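Local coordinates for A-type flavoprotein (Giardia intestinalis, PDB 2Q9U) that carries a mu-oxo-diiron centre and a flavin mononucleotide, and probably scavenges dioxygen by reducing it at the iron pair with electrons from the flavin, at residues C187-S190 with H191-L195; K197-T200 with A201-G205; E63-L66 with S67-A71; S56-Y59 with P60-E63. All blocks are in the same frame, centred on the assembly; numbering follows the deposited sequence.

Contact 1 of 4, residues C187-S190 with H191-L195; sequences CDVS and HVMHL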
loop_
_atom_site.group_PDB
_atom_site.type_symbol
_atom_site.label_atom_id
_atom_site.label_comp_id
_atom_site.label_asym_id
_atom_site.label_seq_id
_atom_site.Cartn_x
_atom_site.Cartn_y
_atom_site.Cartn_z
ATOM N N CYS A 187 6.165 -27.060 11.048
ATOM C CA CYS A 187 5.240 -26.120 10.429
ATOM C C CYS A 187 4.210 -26.902 9.639
ATOM O O CYS A 187 4.208 -28.136 9.709
ATOM C CB CYS A 187 6.022 -25.191 9.495
ATOM S SG CYS A 187 7.295 -24.265 10.354
ATOM N N ASP A 188 3.338 -26.222 8.883
ATOM C CA ASP A 188 2.579 -26.947 7.839
ATOM C C ASP A 188 3.529 -27.132 6.686
ATOM O O ASP A 188 3.895 -26.156 6.053
ATOM C CB ASP A 188 1.322 -26.189 7.351
ATOM C CG ASP A 188 0.217 -26.183 8.382
ATOM O OD1 ASP A 188 0.085 -27.181 9.132
ATOM O OD2 ASP A 188 -0.498 -25.171 8.464
ATOM N N VAL A 189 3.945 -28.377 6.422
ATOM C CA VAL A 189 4.934 -28.631 5.370
ATOM C C VAL A 189 4.450 -28.146 4.018
ATOM O O VAL A 189 5.240 -27.614 3.255
ATOM C CB VAL A 189 5.375 -30.125 5.322
ATOM C CG1 VAL A 189 6.295 -30.392 4.121
ATOM C CG2 VAL A 189 6.126 -30.445 6.597
ATOM N N SER A 190 3.150 -28.266 3.724
ATOM C CA SER A 190 2.649 -27.747 2.452
ATOM C C SER A 190 2.831 -26.232 2.326
ATOM O O SER A 190 3.127 -25.741 1.244
ATOM C CB SER A 190 1.189 -28.176 2.149
ATOM O OG SER A 190 0.283 -27.669 3.102
ATOM N N HIS A 191 2.663 -25.507 3.428
ATOM C CA HIS A 191 2.897 -24.072 3.443
ATOM C C HIS A 191 4.390 -23.739 3.197
ATOM O O HIS A 191 4.711 -22.847 2.418
ATOM C CB HIS A 191 2.442 -23.445 4.773
ATOM C CG HIS A 191 2.581 -21.951 4.780
ATOM N ND1 HIS A 191 2.024 -21.160 3.797
ATOM C CD2 HIS A 191 3.227 -21.108 5.620
ATOM C CE1 HIS A 191 2.323 -19.894 4.030
ATOM N NE2 HIS A 191 3.056 -19.835 5.125
ATOM N N VAL A 192 5.280 -24.468 3.865
ATOM C CA VAL A 192 6.726 -24.286 3.682
ATOM C C VAL A 192 7.065 -24.566 2.210
ATOM O O VAL A 192 7.825 -23.822 1.582
ATOM C CB VAL A 192 7.547 -25.194 4.600
ATOM C CG1 VAL A 192 9.093 -24.922 4.391
ATOM C CG2 VAL A 192 7.163 -24.987 6.073
ATOM N N MET A 193 6.459 -25.614 1.640
ATOM C CA MET A 193 6.739 -25.961 0.255
ATOM C C MET A 193 6.240 -24.906 -0.693
ATOM O O MET A 193 6.900 -24.616 -1.695
ATOM C CB MET A 193 6.196 -27.350 -0.111
ATOM C CG MET A 193 6.988 -28.492 0.469
ATOM S SD MET A 193 8.730 -28.521 -0.118
ATOM C CE MET A 193 8.536 -28.462 -1.911
ATOM N N HIS A 194 5.078 -24.323 -0.382
ATOM C CA HIS A 194 4.591 -23.176 -1.163
ATOM C C HIS A 194 5.641 -22.057 -1.210
ATOM O O HIS A 194 5.956 -21.535 -2.281
ATOM C CB HIS A 194 3.260 -22.675 -0.589
ATOM C CG HIS A 194 2.841 -21.340 -1.108
ATOM N ND1 HIS A 194 2.024 -21.191 -2.199
ATOM C CD2 HIS A 194 3.142 -20.089 -0.685
ATOM C CE1 HIS A 194 1.821 -19.903 -2.425
ATOM N NE2 HIS A 194 2.496 -19.211 -1.524
ATOM N N LEU A 195 6.190 -21.691 -0.056
ATOM C CA LEU A 195 7.171 -20.594 -0.015
ATOM C C LEU A 195 8.514 -21.023 -0.609
ATOM O O LEU A 195 9.247 -20.200 -1.195
ATOM C CB LEU A 195 7.327 -20.096 1.429
ATOM C CG LEU A 195 6.067 -19.403 1.994
ATOM C CD1 LEU A 195 6.293 -19.111 3.484
ATOM C CD2 LEU A 195 5.722 -18.103 1.216
#
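The carbonyl oxygen of V189 takes the amide hydrogen of M193 at 2.8 Å (N to O), the shortest of the three successive i to i+4 hydrogen bonds that form the first turn of a helix. H194 N binds S190 O at 2.9 Å, and V192 N reaches D188 O at 3.1 Å. D188 holds the N-cap position, yet its carboxylate makes no capping bond; its contribution to the turn is its carbonyl.

Beside the V189-M193 bond the two side chains run alongside each other and point the same way. V189 sets CG1 anti to its backbone N (chi1 174°), which brings that methyl to 4.2 Å from M193 CG, while M193 CG also lies 3.4 Å from V189 O before the methionine folds at its next two torsions. Past this pair, V189 meets L241 and M193 meets E245 of helix 236-250.

On another flank, V192 CG2 packs 3.6 Å from C187 CB and rests 3.5 Å from D188 O; one methyl thus touches both the incoming loop and the first turn. The CB atoms of D188 and H191 approach to 3.9 Å. From there the imidazole of H191 leads away from the turn: its NE2 is hydrogen-bonded to E37 OE1, and its ring meets Y177 edge-to-face. D188 and S190 also pack against S190 and D188 of the second subunit, respectively.

The arrangement is that of a helix N terminus, here the start of helix 189-204 in the beta-lactamase-like domain, laid at a subunit interface.

Contact 2 of 4, residues K197-T200 with A201-G205; sequences KEYT and ANILG. With NO3 (nitrate ion), chain C.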
loop_
_atom_site.group_PDB
_atom_site.type_symbol
_atom_site.label_atom_id
_atom_site.label_comp_id
_atom_site.label_asym_id
_atom_site.label_seq_id
_atom_site.Cartn_x
_atom_site.Cartn_y
_atom_site.Cartn_z
ATOM N N LYS A 197 8.795 -23.046 -3.130
ATOM C CA LYS A 197 8.534 -22.842 -4.575
ATOM C C LYS A 197 8.569 -21.376 -4.990
ATOM O O LYS A 197 9.093 -21.026 -6.065
ATOM C CB LYS A 197 7.195 -23.454 -4.989
ATOM C CG LYS A 197 7.199 -24.972 -5.028
ATOM C CD LYS A 197 5.783 -25.487 -5.359
ATOM C CE LYS A 197 5.670 -26.987 -5.205
ATOM N NZ LYS A 197 4.253 -27.488 -5.386
ATOM N N GLU A 198 8.028 -20.498 -4.144
ATOM C CA GLU A 198 8.069 -19.076 -4.482
ATOM C C GLU A 198 9.536 -18.610 -4.540
ATOM O O GLU A 198 9.927 -17.807 -5.409
ATOM C CB GLU A 198 7.260 -18.245 -3.470
ATOM C CG GLU A 198 6.951 -16.821 -3.963
ATOM C CD GLU A 198 6.200 -16.019 -2.923
ATOM O OE1 GLU A 198 6.769 -15.797 -1.838
ATOM O OE2 GLU A 198 5.045 -15.627 -3.185
ATOM N N TYR A 199 10.336 -19.086 -3.586
ATOM C CA TYR A 199 11.765 -18.713 -3.564
ATOM C C TYR A 199 12.477 -19.213 -4.831
ATOM O O TYR A 199 13.227 -18.465 -5.495
ATOM C CB TYR A 199 12.439 -19.280 -2.317
ATOM C CG TYR A 199 13.820 -18.740 -2.127
ATOM C CD1 TYR A 199 14.915 -19.316 -2.785
ATOM C CD2 TYR A 199 14.044 -17.649 -1.268
ATOM C CE1 TYR A 199 16.220 -18.818 -2.604
ATOM C CE2 TYR A 199 15.335 -17.150 -1.071
ATOM C CZ TYR A 199 16.417 -17.735 -1.749
ATOM O OH TYR A 199 17.678 -17.211 -1.539
ATOM N N THR A 200 12.242 -20.474 -5.169
ATOM C CA THR A 200 12.824 -21.080 -6.379
ATOM C C THR A 200 12.479 -20.274 -7.636
ATOM O O THR A 200 13.362 -19.910 -8.435
ATOM C CB THR A 200 12.338 -22.520 -6.569
ATOM O OG1 THR A 200 12.572 -23.249 -5.365
ATOM C CG2 THR A 200 13.120 -23.178 -7.707
ATOM N N ALA A 201 11.184 -19.997 -7.799
ATOM C CA ALA A 201 10.680 -19.253 -8.951
ATOM C C ALA A 201 11.327 -17.870 -9.076
ATOM O O ALA A 201 11.711 -17.461 -10.181
ATOM C CB ALA A 201 9.100 -19.114 -8.839
ATOM N N ASN A 202 11.476 -17.163 -7.946
ATOM C CA ASN A 202 11.895 -15.746 -7.952
ATOM C C ASN A 202 13.385 -15.503 -7.909
ATOM O O ASN A 202 13.844 -14.474 -8.376
ATOM C CB ASN A 202 11.280 -14.991 -6.774
ATOM C CG ASN A 202 9.834 -14.622 -7.027
ATOM O OD1 ASN A 202 9.545 -13.567 -7.586
ATOM N ND2 ASN A 202 8.921 -15.495 -6.616
ATOM N N ILE A 203 14.126 -16.427 -7.311
ATOM C CA ILE A 203 15.567 -16.225 -7.096
ATOM C C ILE A 203 16.371 -17.134 -8.023
ATOM O O ILE A 203 17.389 -16.720 -8.596
ATOM C CB ILE A 203 15.962 -16.435 -5.615
ATOM C CG1 ILE A 203 15.048 -15.600 -4.676
ATOM C CG2 ILE A 203 17.488 -16.169 -5.393
ATOM C CD1 ILE A 203 15.048 -14.113 -4.977
ATOM N N LEU A 204 15.879 -18.354 -8.206
ATOM C CA LEU A 204 16.666 -19.375 -8.879
ATOM C C LEU A 204 16.202 -19.687 -10.284
ATOM O O LEU A 204 16.803 -20.539 -10.959
ATOM C CB LEU A 204 16.691 -20.662 -8.019
ATOM C CG LEU A 204 17.186 -20.567 -6.556
ATOM C CD1 LEU A 204 16.974 -21.911 -5.822
ATOM C CD2 LEU A 204 18.637 -20.117 -6.432
ATOM N N GLY A 205 15.133 -19.024 -10.724
ATOM C CA GLY A 205 14.373 -19.476 -11.919
ATOM C C GLY A 205 15.247 -19.702 -13.151
ATOM O O GLY A 205 14.996 -20.615 -13.940
HETATM N N NO3 C . 18.233 -13.979 -1.708
HETATM O O1 NO3 C . 17.067 -13.374 -2.128
HETATM O O2 NO3 C . 18.261 -14.526 -0.452
HETATM O O3 NO3 C . 19.341 -14.098 -2.519
#
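Hydrogen bonds converge on E198 O, which N202 grips twice, through side-chain ND2 at 2.8 Å and backbone N at 3.0 Å. The nearly straight ND2 bond (173° at the hydrogen) has the oxygen in the amide plane, and the two nitrogens arrive from opposite faces of the carbonyl plane. N202 CG lies beside its own backbone N (chi1 -79°), which folds the amide back over the preceding turn. The amide also links to the flavodoxin-like part, through T299 O at ND2 and Y332 OH at OD1. Backbone bonds from A201 to K197, I203 to Y199 and L204 to T200 carry the helix into a pi-type turn over 201-204.

This portion of helix 189-204 is buried where the beta-lactamase-like part of the chain meets its flavodoxin-like part: helix 236-250 covers T200 and L204, and helix 298-306 of the latter covers E198, A201 and N202. Here Y199 touches the mu-oxo-diiron group and D171, one of the residues of its pocket.

Apolar contact centres on the Y199 ring. I203 CG1 sits over the middle of one face, 3.8 Å from the centroid and 8° off the normal, a CH-pi contact, while L204 CG approaches Y199 CE1 obliquely at 4.4 Å.

Ion contact involves a nitrate, probably from the crystallisation liquor. Its O2 lies 3.0 Å from Y199 OH, a weak and unsettled bond, and H31 NE2 is hydrogen-bonded to the same ion.

Contact 3 of 4, residues E63-L66 with S67-A71; sequences EEWL and SRIAA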
loop_
_atom_site.group_PDB
_atom_site.type_symbol
_atom_site.label_atom_id
_atom_site.label_comp_id
_atom_site.label_asym_id
_atom_site.label_seq_id
_atom_site.Cartn_x
_atom_site.Cartn_y
_atom_site.Cartn_z
ATOM N N GLU A 63 23.898 -6.807 16.163
ATOM C CA GLU A 63 24.049 -6.956 17.626
ATOM C C GLU A 63 23.253 -8.126 18.152
ATOM O O GLU A 63 23.666 -8.807 19.083
ATOM C CB GLU A 63 23.630 -5.683 18.381
ATOM C CG GLU A 63 24.543 -4.450 18.110
ATOM C CD GLU A 63 26.010 -4.605 18.592
ATOM O OE1 GLU A 63 26.320 -5.463 19.465
ATOM O OE2 GLU A 63 26.874 -3.838 18.091
ATOM N N GLU A 64 22.100 -8.363 17.540
ATOM C CA GLU A 64 21.332 -9.573 17.873
ATOM C C GLU A 64 22.085 -10.871 17.555
ATOM O O GLU A 64 22.157 -11.795 18.392
ATOM C CB GLU A 64 19.972 -9.531 17.176
ATOM C CG GLU A 64 19.051 -10.701 17.586
ATOM C CD GLU A 64 17.681 -10.702 16.886
ATOM O OE1 GLU A 64 17.323 -9.759 16.132
ATOM O OE2 GLU A 64 16.963 -11.698 17.087
ATOM N N TRP A 65 22.639 -10.945 16.348
ATOM C CA TRP A 65 23.467 -12.052 15.886
ATOM C C TRP A 65 24.678 -12.253 16.816
ATOM O O TRP A 65 24.990 -13.382 17.248
ATOM C CB TRP A 65 23.924 -11.721 14.466
ATOM C CG TRP A 65 24.923 -12.669 13.822
ATOM C CD1 TRP A 65 24.751 -14.008 13.557
ATOM C CD2 TRP A 65 26.228 -12.325 13.309
ATOM N NE1 TRP A 65 25.872 -14.505 12.934
ATOM C CE2 TRP A 65 26.788 -13.503 12.771
ATOM C CE3 TRP A 65 26.986 -11.141 13.292
ATOM C CZ2 TRP A 65 28.089 -13.542 12.205
ATOM C CZ3 TRP A 65 28.273 -11.176 12.722
ATOM C CH2 TRP A 65 28.803 -12.366 12.187
ATOM N N LEU A 66 25.357 -11.160 17.143
ATOM C CA LEU A 66 26.538 -11.271 18.019
ATOM C C LEU A 66 26.112 -11.760 19.412
ATOM O O LEU A 66 26.838 -12.554 20.034
ATOM C CB LEU A 66 27.255 -9.917 18.098
ATOM C CG LEU A 66 27.943 -9.503 16.783
ATOM C CD1 LEU A 66 28.432 -8.038 16.824
ATOM C CD2 LEU A 66 29.099 -10.465 16.425
ATOM N N SER A 67 24.942 -11.298 19.871
ATOM C CA SER A 67 24.402 -11.696 21.181
ATOM C C SER A 67 24.117 -13.195 21.238
ATOM O O SER A 67 24.452 -13.859 22.225
ATOM C CB SER A 67 23.150 -10.892 21.554
ATOM O OG SER A 67 23.517 -9.549 21.822
ATOM N N ARG A 68 23.494 -13.719 20.179
ATOM C CA ARG A 68 23.273 -15.159 20.073
ATOM C C ARG A 68 24.566 -15.970 20.040
ATOM O O ARG A 68 24.682 -16.986 20.726
ATOM C CB ARG A 68 22.396 -15.494 18.864
ATOM C CG ARG A 68 20.997 -14.887 18.957
ATOM C CD ARG A 68 20.145 -15.495 17.845
ATOM N NE ARG A 68 18.868 -14.807 17.697
ATOM C CZ ARG A 68 17.825 -14.998 18.495
ATOM N NH1 ARG A 68 17.920 -15.852 19.516
ATOM N NH2 ARG A 68 16.690 -14.326 18.269
ATOM N N ILE A 69 25.547 -15.510 19.268
ATOM C CA ILE A 69 26.851 -16.182 19.250
ATOM C C ILE A 69 27.518 -16.162 20.636
ATOM O O ILE A 69 27.971 -17.191 21.125
ATOM C CB ILE A 69 27.825 -15.567 18.199
ATOM C CG1 ILE A 69 27.278 -15.818 16.788
ATOM C CG2 ILE A 69 29.204 -16.264 18.269
ATOM C CD1 ILE A 69 27.990 -14.986 15.688
ATOM N N ALA A 70 27.580 -14.993 21.247
ATOM C CA ALA A 70 28.235 -14.823 22.560
ATOM C C ALA A 70 27.583 -15.676 23.640
ATOM O O ALA A 70 28.238 -16.070 24.613
ATOM C CB ALA A 70 28.226 -13.332 22.977
ATOM N N ALA A 71 26.293 -15.974 23.485
ATOM C CA ALA A 71 25.613 -16.806 24.467
ATOM C C ALA A 71 26.139 -18.234 24.394
ATOM O O ALA A 71 26.147 -18.939 25.400
ATOM C CB ALA A 71 24.111 -16.776 24.269
#
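S67 grips E63 O with two donors, its OG at 2.8 Å and its backbone N at 2.9 Å, which reach the oxygen from opposite faces of the carbonyl plane. The hydroxyl is thereby folded back onto the preceding turn, and it is also hydrogen-bonded to Y7 OH.

One residue further on, E64 and R68 lie alongside each other and form a salt bridge, OE2 to NH2 at 2.9 Å. The carboxylate uses its anti lone pair, turned from the other oxygen, and meets the edge of the guanidinium with the two planes 47° apart. E64 CG stands anti to the backbone N (chi1 -174°) and the chain stays extended, which carries the carboxylate alongside R68, itself extended from CG to NE, as far as NH2.

W65 and I69 form the apolar side of the same turn. CD1 of I69 lies over one face of the indole, 3.7 Å from the centroid of the five-membered ring and 22° off its normal; its closest ring carbon is CE2 of W65, at 3.5 Å.

A second shell fixes these groups. The indole NE1 is hydrogen-bonded to S43 OG, and its ring meets that of F101, while R68 NH1 makes a further salt bridge with D279 of the second subunit. I69 and R68 both rest on V20 of strand 17-24.

With one flank on the sheet and another at a subunit interface, helix 62-72 is the connecting helix of the beta-alpha-beta crossover between the parallel strands 52-54 and 80-82 in the metallo-beta-lactamase-like fold.

Contact 4 of 4, residues S56-Y59 with P60-E63; sequences SVKY and PFAE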
loop_
_atom_site.group_PDB
_atom_site.type_symbol
_atom_site.label_atom_id
_atom_site.label_comp_id
_atom_site.label_asym_id
_atom_site.label_seq_id
_atom_site.Cartn_x
_atom_site.Cartn_y
_atom_site.Cartn_z
ATOM N N SER A 56 26.803 -14.915 8.236
ATOM C CA SER A 56 26.441 -13.767 9.051
ATOM C C SER A 56 24.987 -13.366 8.724
ATOM O O SER A 56 24.209 -14.188 8.229
ATOM C CB SER A 56 27.442 -12.627 8.798
ATOM O OG SER A 56 27.228 -11.516 9.656
ATOM N N VAL A 57 24.626 -12.111 9.021
ATOM C CA VAL A 57 23.262 -11.593 8.807
ATOM C C VAL A 57 23.345 -10.140 8.314
ATOM O O VAL A 57 24.395 -9.512 8.440
ATOM C CB VAL A 57 22.377 -11.608 10.100
ATOM C CG1 VAL A 57 22.224 -13.041 10.702
ATOM C CG2 VAL A 57 22.910 -10.659 11.151
ATOM N N LYS A 58 22.212 -9.628 7.818
ATOM C CA LYS A 58 22.087 -8.249 7.338
ATOM C C LYS A 58 22.452 -7.274 8.471
ATOM O O LYS A 58 22.017 -7.482 9.612
ATOM C CB LYS A 58 20.639 -8.031 6.897
ATOM C CG LYS A 58 20.454 -6.958 5.819
ATOM C CD LYS A 58 18.952 -6.706 5.604
ATOM C CE LYS A 58 18.301 -7.661 4.583
ATOM N NZ LYS A 58 16.823 -7.328 4.295
ATOM N N TYR A 59 23.214 -6.209 8.151
ATOM C CA TYR A 59 23.781 -5.283 9.152
ATOM C C TYR A 59 22.822 -4.705 10.229
ATOM O O TYR A 59 23.239 -4.523 11.364
ATOM C CB TYR A 59 24.624 -4.153 8.473
ATOM C CG TYR A 59 23.749 -3.140 7.762
ATOM C CD1 TYR A 59 23.188 -2.047 8.465
ATOM C CD2 TYR A 59 23.433 -3.301 6.405
ATOM C CE1 TYR A 59 22.341 -1.125 7.824
ATOM C CE2 TYR A 59 22.597 -2.378 5.743
ATOM C CZ TYR A 59 22.057 -1.293 6.466
ATOM O OH TYR A 59 21.214 -0.393 5.826
ATOM N N PRO A 60 21.525 -4.460 9.912
ATOM C CA PRO A 60 20.679 -3.946 10.998
ATOM C C PRO A 60 20.546 -4.866 12.197
ATOM O O PRO A 60 20.209 -4.395 13.277
ATOM C CB PRO A 60 19.309 -3.750 10.322
ATOM C CG PRO A 60 19.654 -3.592 8.877
ATOM C CD PRO A 60 20.775 -4.541 8.649
ATOM N N PHE A 61 20.823 -6.155 11.999
ATOM C CA PHE A 61 20.626 -7.207 13.010
ATOM C C PHE A 61 21.928 -7.699 13.633
ATOM O O PHE A 61 21.938 -8.725 14.333
ATOM C CB PHE A 61 19.872 -8.379 12.344
ATOM C CG PHE A 61 18.588 -7.952 11.705
ATOM C CD1 PHE A 61 17.457 -7.705 12.491
ATOM C CD2 PHE A 61 18.509 -7.745 10.331
ATOM C CE1 PHE A 61 16.233 -7.275 11.908
ATOM C CE2 PHE A 61 17.298 -7.314 9.731
ATOM C CZ PHE A 61 16.158 -7.087 10.528
ATOM N N ALA A 62 23.016 -6.955 13.391
ATOM C CA ALA A 62 24.347 -7.364 13.823
ATOM C C ALA A 62 24.452 -7.679 15.307
ATOM O O ALA A 62 25.022 -8.705 15.660
ATOM C CB ALA A 62 25.404 -6.310 13.435
ATOM N N GLU A 63 23.898 -6.807 16.163
ATOM C CA GLU A 63 24.049 -6.956 17.626
ATOM C C GLU A 63 23.253 -8.126 18.152
ATOM O O GLU A 63 23.666 -8.807 19.083
ATOM C CB GLU A 63 23.630 -5.683 18.381
ATOM C CG GLU A 63 24.543 -4.450 18.110
ATOM C CD GLU A 63 26.010 -4.605 18.592
ATOM O OE1 GLU A 63 26.320 -5.463 19.465
ATOM O OE2 GLU A 63 26.874 -3.838 18.091
#
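Two consecutive turns of the 3-10 kind join K58 to F61 and Y59 to A62, through F61 N to K58 O at 3.0 Å and A62 N to Y59 O at 3.2 Å.

At the bend, P60 lies against the ring of Y59. Its CD sits over one face, offset toward the rim, 3.5 Å from the centroid and 17° off the normal, which makes a CH-pi contact between sequence neighbours. The tyrosine reaches this pose by placing CG between its backbone N and carbonyl carbon (chi1 73°), which folds the ring back over the proline. The same CD of P60 is 3.7 Å from K58 CG, the lysine chain and the aromatic face meeting this methylene from directions roughly at right angles.

These turns lead from strand 52-54 into helix 62-72, with F61 at the N-cap position, and form the first connection of a beta-alpha-beta unit. The loop also runs close to the diiron pocket: S56 shares a backbone hydrogen bond with H90, one of the residues of that site, and Y59 N is bound to S92 OG.

Next to the bend, F61 presents the edge of its ring to K58 O, with CD2 3.6 Å from that oxygen, and P60 CB lies over one ring face. V57 crosses F61 at about a right angle, its CG2 being 4.0 Å from F61 CB. Beyond the turn, F61 rests on I22 and D24 of strand 17-24, while the K58 chain bends at chi3 and its NZ is hydrogen-bonded to Y41 OH.

In the fold
From the N terminus the chain reaches contact 4 first, where the loop after strand 52-54 turns into helix 62-72; contact 3 follows directly on that helix. The two share E63 and touch, W65 CB packing 3.6 Å from V57 CG2. Far along the sequence, contacts 1 and 2 lie in series on helix 189-204, at its start and toward its end, their centres about 14 Å apart. All four are local, so none nests in or crosses another. Contacts 2 and 4 stay about 11 Å apart between nearest atoms. Contacts 1 and 3 both meet the second subunit, whereas contact 2 lies against the flavodoxin-like part and beside the diiron group.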